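Local coordinates for peptidoglycan recognition protein SA CG11709-PA (Drosophila melanogaster, PDB 1SXR), which binds peptidoglycan of Gram-positive bacteria and activates the Toll pathway in innate immunity, at residues A124-A127 with A128-L132; Y164-I167 with Q168-H172. One frame throughout, in Å; residues are numbered along the deposited sequence.

Contact 1 is an i to i+4 side-chain pairing on helix 122-137, and contact 2 is the C-terminal end of helix 161-167 with the loop that follows it. Their centres lie about 13 Å apart, and they meet through the indole of Trp170. Lys129 CE comes to 3.6 Å from Trp170 CE2, Ala128 CB to 4.0 Å from Trp170 CH2, and Leu125 CD2 to 4.1 Å from Trp170 CZ2, so the tryptophan of contact 2 packs on residues of both segments of contact 1. Contact 1 lies away from the residues inferred to bind peptidoglycan. For contact 2, the side chains of Tyr164 and Thr156, the latter inferred to interact with peptidoglycan, are about 10 Å apart.

Contact 1 (A124-A127 with A128-L132); sequences ALQA and AKDLL
Gln126 reaches along the helix to Asp130, one turn ahead, and its chain can be followed atom by atom. CB starts out away from residues 128-132. Gln126 CG, anti to the backbone N (chi1 -174°), lies 3.9 Å from Asp130 OD2, and the bend at chi2 (64°) brings the amide back over the next turn. Gln126 CD passes 3.9 Å from Asp130 OD1, and Gln126 NE2 ends the chain by donating to Asp130 OD1 at 2.9 Å, with an N-H...O angle of 159°. The acceptor lies in the amide plane, but the donor meets OD1 from above the carboxylate plane. Beneath this pair, Asp130 N donates to Gln126 O at 2.8 Å, making the two residues doubly linked. With an alanine at Asp130, the Gln126 amide would probably lose this acceptor and be able to turn, though the backbone bond could persist. One turn on from Leu125, Lys129 CG rests 3.4 Å from Leu125 O. The inner side of helix 122-137 faces the sheet: Ala124 and Ala128 touch Phe111 of strand 106-111 and Ile80 of strand 78-80, whereas Ala127 and Leu131 reach Val86 of strand 86-88.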
loop_
_atom_site.group_PDB
_atom_site.type_symbol
_atom_site.label_atom_id
_atom_site.label_comp_id
_atom_site.label_asym_id
_atom_site.label_seq_id
_atom_site.Cartn_x
_atom_site.Cartn_y
_atom_site.Cartn_z
ATOM N N ALA A 124 0.808 -6.059 -12.256
ATOM C CA ALA A 124 0.630 -5.427 -10.932
ATOM C C ALA A 124 0.352 -6.455 -9.848
ATOM O O ALA A 124 0.936 -6.409 -8.766
ATOM C CB ALA A 124 -0.465 -4.339 -10.976
ATOM N N LEU A 125 -0.530 -7.406 -10.140
ATOM C CA LEU A 125 -0.851 -8.450 -9.174
ATOM C C LEU A 125 0.384 -9.290 -8.841
ATOM O O LEU A 125 0.626 -9.586 -7.685
ATOM C CB LEU A 125 -1.999 -9.333 -9.686
ATOM C CG LEU A 125 -3.330 -8.611 -9.873
ATOM C CD1 LEU A 125 -4.370 -9.482 -10.585
ATOM C CD2 LEU A 125 -3.880 -8.166 -8.511
ATOM N N GLN A 126 1.174 -9.652 -9.847
ATOM C CA GLN A 126 2.364 -10.454 -9.585
ATOM C C GLN A 126 3.393 -9.646 -8.792
ATOM O O GLN A 126 4.087 -10.186 -7.916
ATOM C CB GLN A 126 2.964 -10.985 -10.891
ATOM C CG GLN A 126 4.115 -11.949 -10.672
ATOM C CD GLN A 126 3.678 -13.219 -9.953
ATOM O OE1 GLN A 126 2.728 -13.882 -10.372
ATOM N NE2 GLN A 126 4.385 -13.568 -8.880
ATOM N N ALA A 127 3.478 -8.351 -9.077
ATOM C CA ALA A 127 4.400 -7.482 -8.333
ATOM C C ALA A 127 4.053 -7.425 -6.843
ATOM O O ALA A 127 4.939 -7.418 -5.995
ATOM C CB ALA A 127 4.450 -6.059 -8.946
ATOM N N ALA A 128 2.766 -7.369 -6.527
ATOM C CA ALA A 128 2.338 -7.380 -5.122
ATOM C C ALA A 128 2.717 -8.683 -4.457
ATOM O O ALA A 128 3.238 -8.678 -3.329
ATOM C CB ALA A 128 0.827 -7.164 -5.027
ATOM N N LYS A 129 2.447 -9.806 -5.135
ATOM C CA LYS A 129 2.843 -11.125 -4.588
ATOM C C LYS A 129 4.337 -11.185 -4.363
ATOM O O LYS A 129 4.787 -11.676 -3.329
ATOM C CB LYS A 129 2.374 -12.260 -5.506
ATOM C CG LYS A 129 0.854 -12.311 -5.621
ATOM C CD LYS A 129 0.397 -13.472 -6.477
ATOM C CE LYS A 129 -1.124 -13.528 -6.555
ATOM N NZ LYS A 129 -1.589 -14.251 -7.785
ATOM N N ASP A 130 5.108 -10.701 -5.332
ATOM C CA ASP A 130 6.572 -10.682 -5.192
ATOM C C ASP A 130 7.011 -9.780 -4.052
ATOM O O ASP A 130 7.947 -10.103 -3.334
ATOM C CB ASP A 130 7.256 -10.209 -6.465
ATOM C CG ASP A 130 7.052 -11.152 -7.632
ATOM O OD1 ASP A 130 6.538 -12.277 -7.425
ATOM O OD2 ASP A 130 7.373 -10.832 -8.792
ATOM N N LEU A 131 6.341 -8.639 -3.895
ATOM C CA LEU A 131 6.680 -7.712 -2.801
ATOM C C LEU A 131 6.459 -8.337 -1.400
ATOM O O LEU A 131 7.269 -8.153 -0.475
ATOM C CB LEU A 131 5.896 -6.384 -2.955
ATOM C CG LEU A 131 6.188 -5.278 -1.925
ATOM C CD1 LEU A 131 7.623 -4.754 -2.018
ATOM C CD2 LEU A 131 5.185 -4.138 -2.120
ATOM N N LEU A 132 5.342 -9.045 -1.250
ATOM C CA LEU A 132 5.010 -9.699 0.003
ATOM C C LEU A 132 6.027 -10.778 0.310
ATOM O O LEU A 132 6.501 -10.879 1.439
ATOM C CB LEU A 132 3.619 -10.301 -0.072
ATOM C CG LEU A 132 2.558 -9.210 -0.208
ATOM C CD1 LEU A 132 1.189 -9.814 -0.445
ATOM C CD2 LEU A 132 2.562 -8.306 0.988
#

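Contact 2 (Y164-I167 with Q168-H172)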
loop_
_atom_site.group_PDB
_atom_site.type_symbol
_atom_site.label_atom_id
_atom_site.label_comp_id
_atom_site.label_asym_id
_atom_site.label_seq_id
_atom_site.Cartn_x
_atom_site.Cartn_y
_atom_site.Cartn_z
ATOM N N TYR A 164 -11.020 -6.812 -4.055
ATOM C CA TYR A 164 -11.245 -7.471 -2.773
ATOM C C TYR A 164 -11.548 -8.940 -3.011
ATOM O O TYR A 164 -11.001 -9.803 -2.315
ATOM C CB TYR A 164 -12.384 -6.815 -2.024
ATOM C CG TYR A 164 -12.698 -7.454 -0.690
ATOM C CD1 TYR A 164 -11.695 -7.952 0.130
ATOM C CD2 TYR A 164 -14.003 -7.523 -0.236
ATOM C CE1 TYR A 164 -12.000 -8.532 1.370
ATOM C CE2 TYR A 164 -14.312 -8.093 0.998
ATOM C CZ TYR A 164 -13.303 -8.590 1.787
ATOM O OH TYR A 164 -13.619 -9.153 3.001
ATOM N N ASN A 165 -12.401 -9.222 -4.002
ATOM C CA ASN A 165 -12.713 -10.615 -4.315
ATOM C C ASN A 165 -11.482 -11.414 -4.714
ATOM O O ASN A 165 -11.380 -12.595 -4.379
ATOM C CB ASN A 165 -13.807 -10.721 -5.381
ATOM C CG ASN A 165 -15.163 -10.320 -4.854
ATOM O OD1 ASN A 165 -15.406 -10.357 -3.646
ATOM N ND2 ASN A 165 -16.064 -9.914 -5.759
ATOM N N GLU A 166 -10.556 -10.780 -5.430
ATOM C CA GLU A 166 -9.295 -11.415 -5.789
ATOM C C GLU A 166 -8.417 -11.708 -4.566
ATOM O O GLU A 166 -7.970 -12.840 -4.390
ATOM C CB GLU A 166 -8.546 -10.587 -6.853
ATOM C CG GLU A 166 -7.115 -11.014 -7.163
ATOM C CD GLU A 166 -7.002 -12.373 -7.856
ATOM O OE1 GLU A 166 -7.957 -12.803 -8.543
ATOM O OE2 GLU A 166 -5.943 -13.017 -7.722
ATOM N N ILE A 167 -8.148 -10.712 -3.719
ATOM C CA ILE A 167 -7.229 -10.959 -2.602
ATOM C C ILE A 167 -7.773 -11.975 -1.589
ATOM O O ILE A 167 -7.011 -12.618 -0.869
ATOM C CB ILE A 167 -6.791 -9.645 -1.918
ATOM C CG1 ILE A 167 -7.949 -9.012 -1.172
ATOM C CG2 ILE A 167 -6.211 -8.657 -2.936
ATOM C CD1 ILE A 167 -7.525 -7.868 -0.277
ATOM N N GLN A 168 -9.087 -12.143 -1.539
ATOM C CA GLN A 168 -9.657 -13.173 -0.659
ATOM C C GLN A 168 -9.166 -14.575 -1.015
ATOM O O GLN A 168 -9.200 -15.482 -0.185
ATOM C CB GLN A 168 -11.171 -13.159 -0.724
ATOM C CG GLN A 168 -11.818 -12.010 -0.030
ATOM C CD GLN A 168 -13.311 -12.016 -0.242
ATOM O OE1 GLN A 168 -13.950 -13.053 -0.094
ATOM N NE2 GLN A 168 -13.875 -10.870 -0.595
ATOM N N GLU A 169 -8.707 -14.749 -2.244
ATOM C CA GLU A 169 -8.216 -16.055 -2.673
ATOM C C GLU A 169 -6.712 -16.213 -2.467
ATOM O O GLU A 169 -6.139 -17.263 -2.789
ATOM C CB GLU A 169 -8.578 -16.297 -4.134
ATOM C CG GLU A 169 -10.055 -16.068 -4.428
ATOM C CD GLU A 169 -10.949 -17.049 -3.694
ATOM O OE1 GLU A 169 -10.511 -18.202 -3.483
ATOM O OE2 GLU A 169 -12.081 -16.669 -3.319
ATOM N N TRP A 170 -6.050 -15.191 -1.934
ATOM C CA TRP A 170 -4.610 -15.287 -1.763
ATOM C C TRP A 170 -4.288 -15.955 -0.449
ATOM O O TRP A 170 -5.051 -15.851 0.509
ATOM C CB TRP A 170 -3.973 -13.901 -1.753
ATOM C CG TRP A 170 -3.963 -13.211 -3.057
ATOM C CD1 TRP A 170 -4.669 -13.543 -4.185
ATOM C CD2 TRP A 170 -3.242 -12.017 -3.374
ATOM N NE1 TRP A 170 -4.414 -12.633 -5.181
ATOM C CE2 TRP A 170 -3.544 -11.682 -4.710
ATOM C CE3 TRP A 170 -2.363 -11.192 -2.658
ATOM C CZ2 TRP A 170 -2.992 -10.569 -5.348
ATOM C CZ3 TRP A 170 -1.828 -10.075 -3.290
ATOM C CH2 TRP A 170 -2.141 -9.778 -4.623
ATOM N N PRO A 171 -3.129 -16.597 -0.384
ATOM C CA PRO A 171 -2.672 -17.138 0.879
ATOM C C PRO A 171 -2.493 -15.969 1.828
ATOM O O PRO A 171 -2.163 -14.856 1.398
ATOM C CB PRO A 171 -1.309 -17.764 0.547
ATOM C CG PRO A 171 -1.270 -17.890 -0.954
ATOM C CD PRO A 171 -2.163 -16.806 -1.481
ATOM N N HIS A 172 -2.729 -16.217 3.100
ATOM C CA HIS A 172 -2.563 -15.189 4.131
ATOM C C HIS A 172 -3.801 -14.343 4.328
ATOM O O HIS A 172 -3.882 -13.641 5.331
ATOM C CB HIS A 172 -1.337 -14.273 3.886
ATOM C CG HIS A 172 -0.015 -14.973 3.976
ATOM N ND1 HIS A 172 0.707 -15.059 5.148
ATOM C CD2 HIS A 172 0.720 -15.613 3.034
ATOM C CE1 HIS A 172 1.832 -15.721 4.924
ATOM N NE2 HIS A 172 1.863 -16.070 3.648
HETATM O O HOH W 1 -13.268 -14.449 -4.114
#
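Gln168 brings the NE2 end of its amide over one face of the Tyr164 ring, with NE2 3.1 Å above the ring plane and over its centre. The amide is inclined to the ring by 52°, so this is no parallel stack. Behind it, Gln168 CG makes a CH-pi contact, 4.2 Å from the Tyr164 ring centroid. With chi1 at 179°, the Tyr164 ring swings clear of the backbone N and lies beside the carbonyl carbon, where Gln168 can reach it.

The second meeting is at the indole of Trp170. Its NE1 donates to Glu166 OE2 at 3.0 Å, nearly straight at 165°; OE2 lies in the plane of the indole, while NE1 reaches it on the anti side and somewhat out of the carboxylate plane. Over one indole face sits the backbone of Ile167, whose CA is 4.0 Å from the centroid of the five-membered ring of Trp170, almost directly above it. The edge bond and the face contact probably limit how the indole can tilt.

The backbone beneath these side chains leaves the i to i+4 pattern. Gln168 N still donates to Tyr164 O in that pattern, but Glu169 N turns to Glu166 O, an i to i+3 bond. A type I beta turn runs from Ile167 to Trp170, closed by Trp170 N on Ile167 O at 2.9 Å. One water donates to both Asn165 O and Glu169 OE2, bridging the last helical turn to the loop.

Further out, Tyr164 and Ile167 pack on Ala149 of strand 145-149, and Trp170 touches Leu147 of the same strand. His172 lies alongside that strand, with backbone hydrogen bonding to Leu147, its ND1 bonded to Tyr145 O and its ring stacked with that of Tyr145.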